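Local coordinates for glutathione s-transferase III (Zea mays, PDB 1AW9), which probably conjugates reduced glutathione to hydrophobic electrophiles, as a phi-class transferase involved in herbicide detoxification in maize, at residues A[168-173]-A[193-197]; A[16-20]-A[163-169]. One frame throughout, in Å; residues are numbered along the deposited sequence.

Contact 1. Residues A[168-173]-A[193-197]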
ATOM      1  N   HIS A 168     -26.161  -8.321   9.456  1.00 14.86           N
ATOM      2  CA  HIS A 168     -25.127  -7.731  10.283  1.00 11.64           C
ATOM      3  C   HIS A 168     -24.707  -8.618  11.397  1.00 12.29           C
ATOM      4  O   HIS A 168     -23.598  -8.496  11.869  1.00 14.71           O
ATOM      5  CB  HIS A 168     -25.631  -6.475  10.957  1.00 11.14           C
ATOM      6  CG  HIS A 168     -25.718  -5.293  10.051  1.00  8.39           C
ATOM      7  ND1 HIS A 168     -26.795  -5.058   9.241  1.00  8.45           N
ATOM      8  CD2 HIS A 168     -24.877  -4.254   9.883  1.00  7.24           C
ATOM      9  CE1 HIS A 168     -26.624  -3.916   8.614  1.00  7.32           C
ATOM     10  NE2 HIS A 168     -25.459  -3.397   8.986  1.00  9.45           N
ATOM     11  N   ALA A 169     -25.582  -9.503  11.847  1.00 13.66           N
ATOM     12  CA  ALA A 169     -25.293 -10.307  13.023  1.00 13.12           C
ATOM     13  C   ALA A 169     -23.973 -11.048  13.215  1.00 15.55           C
ATOM     14  O   ALA A 169     -23.392 -10.967  14.311  1.00 16.26           O
ATOM     15  CB  ALA A 169     -26.454 -11.208  13.324  1.00 14.58           C
ATOM     16  N   SER A 170     -23.497 -11.785  12.199  1.00 17.49           N
ATOM     17  CA  SER A 170     -22.257 -12.544  12.346  1.00 14.53           C
ATOM     18  C   SER A 170     -21.066 -11.647  12.536  1.00 14.78           C
ATOM     19  O   SER A 170     -20.223 -11.930  13.377  1.00 15.86           O
ATOM     20  CB  SER A 170     -22.023 -13.528  11.208  1.00 12.38           C
ATOM     21  OG  SER A 170     -21.825 -12.888   9.987  1.00 14.09           O
ATOM     22  N   TYR A 171     -21.000 -10.548  11.796  1.00 15.04           N
ATOM     23  CA  TYR A 171     -19.889  -9.642  11.958  1.00 13.21           C
ATOM     24  C   TYR A 171     -19.941  -8.828  13.240  1.00 14.34           C
ATOM     25  O   TYR A 171     -18.889  -8.547  13.812  1.00 15.77           O
ATOM     26  CB  TYR A 171     -19.648  -8.816  10.711  1.00 15.31           C
ATOM     27  CG  TYR A 171     -18.691  -9.532   9.763  1.00 18.44           C
ATOM     28  CD1 TYR A 171     -17.308  -9.420   9.923  1.00 18.35           C
ATOM     29  CD2 TYR A 171     -19.165 -10.341   8.720  1.00 21.77           C
ATOM     30  CE1 TYR A 171     -16.429 -10.082   9.078  1.00 19.40           C
ATOM     31  CE2 TYR A 171     -18.277 -11.016   7.861  1.00 21.76           C
ATOM     32  CZ  TYR A 171     -16.917 -10.871   8.055  1.00 21.07           C
ATOM     33  OH  TYR A 171     -16.026 -11.499   7.204  1.00 27.99           O
ATOM     34  N   LEU A 172     -21.136  -8.519  13.756  1.00 11.85           N
ATOM     35  CA  LEU A 172     -21.238  -7.804  15.025  1.00 11.68           C
ATOM     36  C   LEU A 172     -20.726  -8.757  16.117  1.00 14.16           C
ATOM     37  O   LEU A 172     -20.002  -8.362  17.041  1.00 13.32           O
ATOM     38  CB  LEU A 172     -22.686  -7.397  15.313  1.00 10.70           C
ATOM     39  CG  LEU A 172     -23.220  -6.126  14.651  1.00 10.50           C
ATOM     40  CD1 LEU A 172     -24.655  -6.000  15.047  1.00 11.44           C
ATOM     41  CD2 LEU A 172     -22.451  -4.872  15.066  1.00  9.84           C
ATOM     42  N   LEU A 173     -21.096 -10.028  15.978  1.00 16.46           N
ATOM     43  CA  LEU A 173     -20.685 -11.086  16.897  1.00 18.22           C
ATOM     44  C   LEU A 173     -19.162 -11.168  16.954  1.00 18.38           C
ATOM     45  O   LEU A 173     -18.566 -11.078  18.021  1.00 20.11           O
ATOM     46  CB  LEU A 173     -21.293 -12.428  16.447  1.00 18.33           C
ATOM     47  CG  LEU A 173     -21.170 -13.653  17.347  1.00 21.30           C
ATOM     48  CD1 LEU A 173     -19.820 -14.320  17.187  1.00 27.21           C
ATOM     49  CD2 LEU A 173     -21.408 -13.267  18.805  1.00 24.16           C
ATOM     50  N   TRP A 193     -29.472  -2.034  19.985  1.00 18.63           N
ATOM     51  CA  TRP A 193     -29.854  -2.731  18.762  1.00 17.25           C
ATOM     52  C   TRP A 193     -29.149  -4.068  18.647  1.00 17.88           C
ATOM     53  O   TRP A 193     -29.766  -5.072  18.318  1.00 18.96           O
ATOM     54  CB  TRP A 193     -29.538  -1.850  17.564  1.00 15.27           C
ATOM     55  CG  TRP A 193     -29.596  -2.524  16.227  1.00 18.13           C
ATOM     56  CD1 TRP A 193     -30.713  -2.947  15.570  1.00 19.21           C
ATOM     57  CD2 TRP A 193     -28.498  -2.721  15.319  1.00 19.37           C
ATOM     58  NE1 TRP A 193     -30.389  -3.374  14.302  1.00 18.14           N
ATOM     59  CE2 TRP A 193     -29.034  -3.239  14.118  1.00 19.95           C
ATOM     60  CE3 TRP A 193     -27.112  -2.492  15.396  1.00 18.34           C
ATOM     61  CZ2 TRP A 193     -28.230  -3.531  12.995  1.00 19.98           C
ATOM     62  CZ3 TRP A 193     -26.309  -2.786  14.271  1.00 21.07           C
ATOM     63  CH2 TRP A 193     -26.877  -3.299  13.094  1.00 17.57           C
ATOM     64  N   TRP A 194     -27.855  -4.089  18.936  1.00 19.41           N
ATOM     65  CA  TRP A 194     -27.042  -5.313  18.891  1.00 17.89           C
ATOM     66  C   TRP A 194     -27.476  -6.273  19.986  1.00 19.26           C
ATOM     67  O   TRP A 194     -27.558  -7.472  19.772  1.00 19.32           O
ATOM     68  CB  TRP A 194     -25.554  -4.967  19.087  1.00 16.76           C
ATOM     69  CG  TRP A 194     -24.688  -6.117  19.448  1.00 16.05           C
ATOM     70  CD1 TRP A 194     -23.813  -6.182  20.489  1.00 16.93           C
ATOM     71  CD2 TRP A 194     -24.610  -7.388  18.772  1.00 18.37           C
ATOM     72  NE1 TRP A 194     -23.191  -7.417  20.513  1.00 15.84           N
ATOM     73  CE2 TRP A 194     -23.657  -8.172  19.472  1.00 17.86           C
ATOM     74  CE3 TRP A 194     -25.257  -7.939  17.652  1.00 20.52           C
ATOM     75  CZ2 TRP A 194     -23.335  -9.493  19.088  1.00 19.79           C
ATOM     76  CZ3 TRP A 194     -24.937  -9.268  17.269  1.00 21.15           C
ATOM     77  CH2 TRP A 194     -23.981 -10.020  17.992  1.00 19.11           C
ATOM     78  N   GLU A 195     -27.728  -5.756  21.177  1.00 20.21           N
ATOM     79  CA  GLU A 195     -28.143  -6.623  22.244  1.00 22.14           C
ATOM     80  C   GLU A 195     -29.487  -7.222  21.975  1.00 22.41           C
ATOM     81  O   GLU A 195     -29.743  -8.365  22.360  1.00 23.63           O
ATOM     82  CB  GLU A 195     -28.089  -5.896  23.545  1.00 24.76           C
ATOM     83  CG  GLU A 195     -26.669  -5.838  23.954  1.00 33.92           C
ATOM     84  CD  GLU A 195     -26.444  -4.981  25.151  1.00 39.17           C
ATOM     85  OE1 GLU A 195     -27.285  -4.089  25.431  1.00 42.98           O
ATOM     86  OE2 GLU A 195     -25.394  -5.192  25.803  1.00 45.43           O
ATOM     87  N   ALA A 196     -30.331  -6.485  21.264  1.00 21.70           N
ATOM     88  CA  ALA A 196     -31.624  -7.030  20.895  1.00 23.37           C
ATOM     89  C   ALA A 196     -31.420  -8.201  19.924  1.00 26.50           C
ATOM     90  O   ALA A 196     -32.104  -9.221  20.028  1.00 28.42           O
ATOM     91  CB  ALA A 196     -32.474  -5.978  20.249  1.00 18.70           C
ATOM     92  N   ILE A 197     -30.477  -8.079  18.983  1.00 28.22           N
ATOM     93  CA  ILE A 197     -30.231  -9.150  17.985  1.00 28.39           C
ATOM     94  C   ILE A 197     -29.717 -10.445  18.628  1.00 29.52           C
ATOM     95  O   ILE A 197     -30.072 -11.538  18.205  1.00 31.20           O
ATOM     96  CB  ILE A 197     -29.220  -8.713  16.852  1.00 26.64           C
ATOM     97  CG1 ILE A 197     -29.763  -7.512  16.076  1.00 27.10           C
ATOM     98  CG2 ILE A 197     -28.941  -9.880  15.896  1.00 26.04           C
ATOM     99  CD1 ILE A 197     -28.805  -6.968  15.022  1.00 26.95           C
TER
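Trp193 meets His168 and Leu172 with the far rim of its six-membered ring. Its CG lies anti to the backbone N (chi1 168°), which sends that ring back to the imidazole of His168. There the edge at CH2 stands over one face of the histidine in a T-shaped pair, centroids 5.3 Å apart and planes at 75°. Both flat groups have their polar atoms engaged elsewhere: His168 ND1 donates to Ala164 O, His168 NE2 bonds to Tyr146 OH, and Trp193 NE1 to Asp165 OD2, so two buried polar rings can still pack through carbon.

Trp194 offers a face instead. Leu172 CB sits 3.7 Å from the centroid of its six-membered ring, a CH-pi contact, and Leu172 CD1 comes tightly to Trp194 CE3 at 3.3 Å. That same methyl meets Trp193 CZ3 at 3.7 Å, so one slim apolar methyl at the end of a flexible side chain fills the notch between two indoles. Farther out, Trp194 CH2 rests 3.9 Å from Leu173 CB. With Trp194 cut back to an alanine, Leu172 CB and CD1 would probably lose their flat cover and a gap open beside Leu173.

A turn later, Ile197 brings CG2 to 3.8 Å from Ala169 CB; the small alanine lets the backbones approach here, while Ile197 CD1 lies over a face of Trp193. The segment axes cross at -109° and 10.8 Å, and the side chains between them form an apolar interior, as expected of the all-helical C-terminal domain of the glutathione transferase fold.

Contact 2. Residues A[16-20]-A[163-169]; sequences RVATV and LADANHA
Arg16 lays the CG and CD of its chain across Asn167, with CD 3.7 Å from Asn167 OD1. A bend at chi3 (-68°) then turns the guanidinium so that NE donates to the backbone carbonyl, Arg16 NE to Asn167 O being 3.2 Å. The bond is not straight, 143° at the hydrogen, but it falls on a lone pair in the carbonyl plane. Guanidinium and amide planes stand 81° apart, so the two groups cross rather than stack. Arginine suits this buried place because its methylenes can cover the asparagine while its nitrogens serve several acceptors: NH1 goes to Asn13 OD1. Asn167 OD1, in turn, accepts from Asn71 ND2, which also bonds to Arg16 O and so ties the two segments together from a third helix.

Thr19 divides its two branches. The hydroxyl bonds to Val15 O of its own helix and receives a water at 3.1 Å from OG1; the second contact of that water, to Ala166 O, is too short to be trusted. The methyl CG2 meanwhile packs on Ala166 O at 3.6 Å. Val20 completes the apolar part, with CG2 3.8 Å from Leu163 CD1 and 4.2 Å from Ala166 CB, the small alanine leaving room for the branched valine.

Around this buried junction, helix 12-23 of the thioredoxin-like domain faces the short helix 163-166. Helix 67-77 supplies Asn71 and covers Val17, helix 92-122 touches Arg16 and Asn167, and helix 201-209 meets Thr19 and Ala169 through Phe203.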
ATOM      1  N   ARG A  16     -23.266 -15.824   8.433  1.00 17.28           N
ATOM      2  CA  ARG A  16     -24.281 -14.874   7.992  1.00 17.09           C
ATOM      3  C   ARG A  16     -25.439 -15.609   7.320  1.00 18.41           C
ATOM      4  O   ARG A  16     -26.581 -15.110   7.297  1.00 19.48           O
ATOM      5  CB  ARG A  16     -23.720 -13.862   6.975  1.00 16.86           C
ATOM      6  CG  ARG A  16     -24.764 -12.798   6.480  1.00 19.01           C
ATOM      7  CD  ARG A  16     -24.343 -11.841   5.295  1.00 20.85           C
ATOM      8  NE  ARG A  16     -23.288 -10.907   5.693  1.00 25.13           N
ATOM      9  CZ  ARG A  16     -21.997 -11.091   5.423  1.00 28.04           C
ATOM     10  NH1 ARG A  16     -21.609 -12.147   4.712  1.00 25.52           N
ATOM     11  NH2 ARG A  16     -21.080 -10.362   6.053  1.00 28.40           N
ATOM     12  N   VAL A  17     -25.124 -16.721   6.653  1.00 18.75           N
ATOM     13  CA  VAL A  17     -26.155 -17.496   5.945  1.00 17.91           C
ATOM     14  C   VAL A  17     -26.909 -18.363   6.939  1.00 17.35           C
ATOM     15  O   VAL A  17     -28.124 -18.403   6.908  1.00 16.97           O
ATOM     16  CB  VAL A  17     -25.579 -18.362   4.808  1.00 15.73           C
ATOM     17  CG1 VAL A  17     -26.700 -19.112   4.108  1.00 12.93           C
ATOM     18  CG2 VAL A  17     -24.863 -17.476   3.809  1.00 14.64           C
ATOM     19  N   ALA A  18     -26.172 -19.025   7.826  1.00 16.89           N
ATOM     20  CA  ALA A  18     -26.754 -19.863   8.859  1.00 18.32           C
ATOM     21  C   ALA A  18     -27.757 -18.997   9.656  1.00 20.29           C
ATOM     22  O   ALA A  18     -28.861 -19.440   9.988  1.00 21.89           O
ATOM     23  CB  ALA A  18     -25.639 -20.394   9.772  1.00 15.00           C
ATOM     24  N   THR A  19     -27.381 -17.743   9.912  1.00 20.28           N
ATOM     25  CA  THR A  19     -28.218 -16.793  10.631  1.00 19.41           C
ATOM     26  C   THR A  19     -29.599 -16.761   9.990  1.00 21.61           C
ATOM     27  O   THR A  19     -30.606 -16.990  10.647  1.00 23.25           O
ATOM     28  CB  THR A  19     -27.599 -15.363  10.604  1.00 18.02           C
ATOM     29  OG1 THR A  19     -26.397 -15.354  11.371  1.00 21.64           O
ATOM     30  CG2 THR A  19     -28.518 -14.345  11.199  1.00 16.68           C
ATOM     31  N   VAL A  20     -29.646 -16.503   8.695  1.00 21.33           N
ATOM     32  CA  VAL A  20     -30.903 -16.438   8.002  1.00 20.85           C
ATOM     33  C   VAL A  20     -31.599 -17.805   7.914  1.00 23.69           C
ATOM     34  O   VAL A  20     -32.821 -17.866   8.014  1.00 25.48           O
ATOM     35  CB  VAL A  20     -30.720 -15.750   6.637  1.00 20.23           C
ATOM     36  CG1 VAL A  20     -31.904 -15.963   5.741  1.00 18.54           C
ATOM     37  CG2 VAL A  20     -30.559 -14.269   6.855  1.00 17.48           C
ATOM     38  N   LEU A 163     -34.299  -8.536   7.141  1.00 20.73           N
ATOM     39  CA  LEU A 163     -33.099  -9.098   6.546  1.00 16.83           C
ATOM     40  C   LEU A 163     -31.929  -8.120   6.757  1.00 15.11           C
ATOM     41  O   LEU A 163     -30.801  -8.535   7.046  1.00 16.02           O
ATOM     42  CB  LEU A 163     -33.347  -9.331   5.059  1.00 14.83           C
ATOM     43  CG  LEU A 163     -32.252 -10.037   4.246  1.00 14.74           C
ATOM     44  CD1 LEU A 163     -32.025 -11.464   4.772  1.00 15.35           C
ATOM     45  CD2 LEU A 163     -32.644 -10.042   2.776  1.00 12.63           C
ATOM     46  N   ALA A 164     -32.210  -6.829   6.629  1.00 13.80           N
ATOM     47  CA  ALA A 164     -31.191  -5.802   6.816  1.00 14.62           C
ATOM     48  C   ALA A 164     -30.439  -5.984   8.135  1.00 15.87           C
ATOM     49  O   ALA A 164     -29.205  -5.925   8.143  1.00 16.71           O
ATOM     50  CB  ALA A 164     -31.806  -4.399   6.728  1.00 10.00           C
ATOM     51  N   ASP A 165     -31.147  -6.289   9.229  1.00 16.69           N
ATOM     52  CA  ASP A 165     -30.476  -6.461  10.536  1.00 16.38           C
ATOM     53  C   ASP A 165     -29.741  -7.786  10.647  1.00 17.69           C
ATOM     54  O   ASP A 165     -28.632  -7.839  11.185  1.00 18.91           O
ATOM     55  CB  ASP A 165     -31.463  -6.341  11.719  1.00 14.05           C
ATOM     56  CG  ASP A 165     -32.406  -5.159  11.578  1.00 15.80           C
ATOM     57  OD1 ASP A 165     -33.437  -5.337  10.935  1.00 20.94           O
ATOM     58  OD2 ASP A 165     -32.132  -4.038  12.046  1.00 15.67           O
ATOM     59  N   ALA A 166     -30.358  -8.842  10.121  1.00 16.79           N
ATOM     60  CA  ALA A 166     -29.820 -10.182  10.212  1.00 15.94           C
ATOM     61  C   ALA A 166     -28.464 -10.323   9.503  1.00 17.55           C
ATOM     62  O   ALA A 166     -27.586 -11.068   9.967  1.00 15.58           O
ATOM     63  CB  ALA A 166     -30.856 -11.198   9.652  1.00 16.17           C
ATOM     64  N   ASN A 167     -28.304  -9.587   8.397  1.00 16.42           N
ATOM     65  CA  ASN A 167     -27.071  -9.613   7.607  1.00 16.56           C
ATOM     66  C   ASN A 167     -25.877  -9.050   8.376  1.00 16.58           C
ATOM     67  O   ASN A 167     -24.726  -9.330   8.042  1.00 17.14           O
ATOM     68  CB  ASN A 167     -27.267  -8.878   6.274  1.00 14.95           C
ATOM     69  CG  ASN A 167     -27.844  -9.787   5.179  1.00 16.98           C
ATOM     70  OD1 ASN A 167     -27.963 -11.003   5.359  1.00 18.80           O
ATOM     71  ND2 ASN A 167     -28.139  -9.218   4.034  1.00 15.75           N
ATOM     72  N   HIS A 168     -26.161  -8.321   9.456  1.00 14.86           N
ATOM     73  CA  HIS A 168     -25.127  -7.731  10.283  1.00 11.64           C
ATOM     74  C   HIS A 168     -24.707  -8.618  11.397  1.00 12.29           C
ATOM     75  O   HIS A 168     -23.598  -8.496  11.869  1.00 14.71           O
ATOM     76  CB  HIS A 168     -25.631  -6.475  10.957  1.00 11.14           C
ATOM     77  CG  HIS A 168     -25.718  -5.293  10.051  1.00  8.39           C
ATOM     78  ND1 HIS A 168     -26.795  -5.058   9.241  1.00  8.45           N
ATOM     79  CD2 HIS A 168     -24.877  -4.254   9.883  1.00  7.24           C
ATOM     80  CE1 HIS A 168     -26.624  -3.916   8.614  1.00  7.32           C
ATOM     81  NE2 HIS A 168     -25.459  -3.397   8.986  1.00  9.45           N
ATOM     82  N   ALA A 169     -25.582  -9.503  11.847  1.00 13.66           N
ATOM     83  CA  ALA A 169     -25.293 -10.307  13.023  1.00 13.12           C
ATOM     84  C   ALA A 169     -23.973 -11.048  13.215  1.00 15.55           C
ATOM     85  O   ALA A 169     -23.392 -10.967  14.311  1.00 16.26           O
ATOM     86  CB  ALA A 169     -26.454 -11.208  13.324  1.00 14.58           C
TER
HETATM   87  O   HOH W   1     -25.602 -12.549  10.251  1.00 13.74           O

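Overall arrangement
Segment 163-169 of contact 2 runs on into 168-173 of contact 1, sharing His168 and Ala169, so contact 2 closes before contact 1 opens; their centres are about 9 Å apart. Contact 2 joins the two domains, whereas contact 1 lies within the helical one. The bond from Trp193 to Asp165 links them directly, and Tyr171 CD2 packs 3.3 Å from Arg16 NH2. The likely glutathione site adjoins contact 2, where the side chain of Arg16 is about 3 Å from those of Asn13 and Ser67. Contact 1 stands farther back: the side chain of Leu173 is about 7 Å from that of Pro12, and that of His168 about 11 Å from that of Ser67.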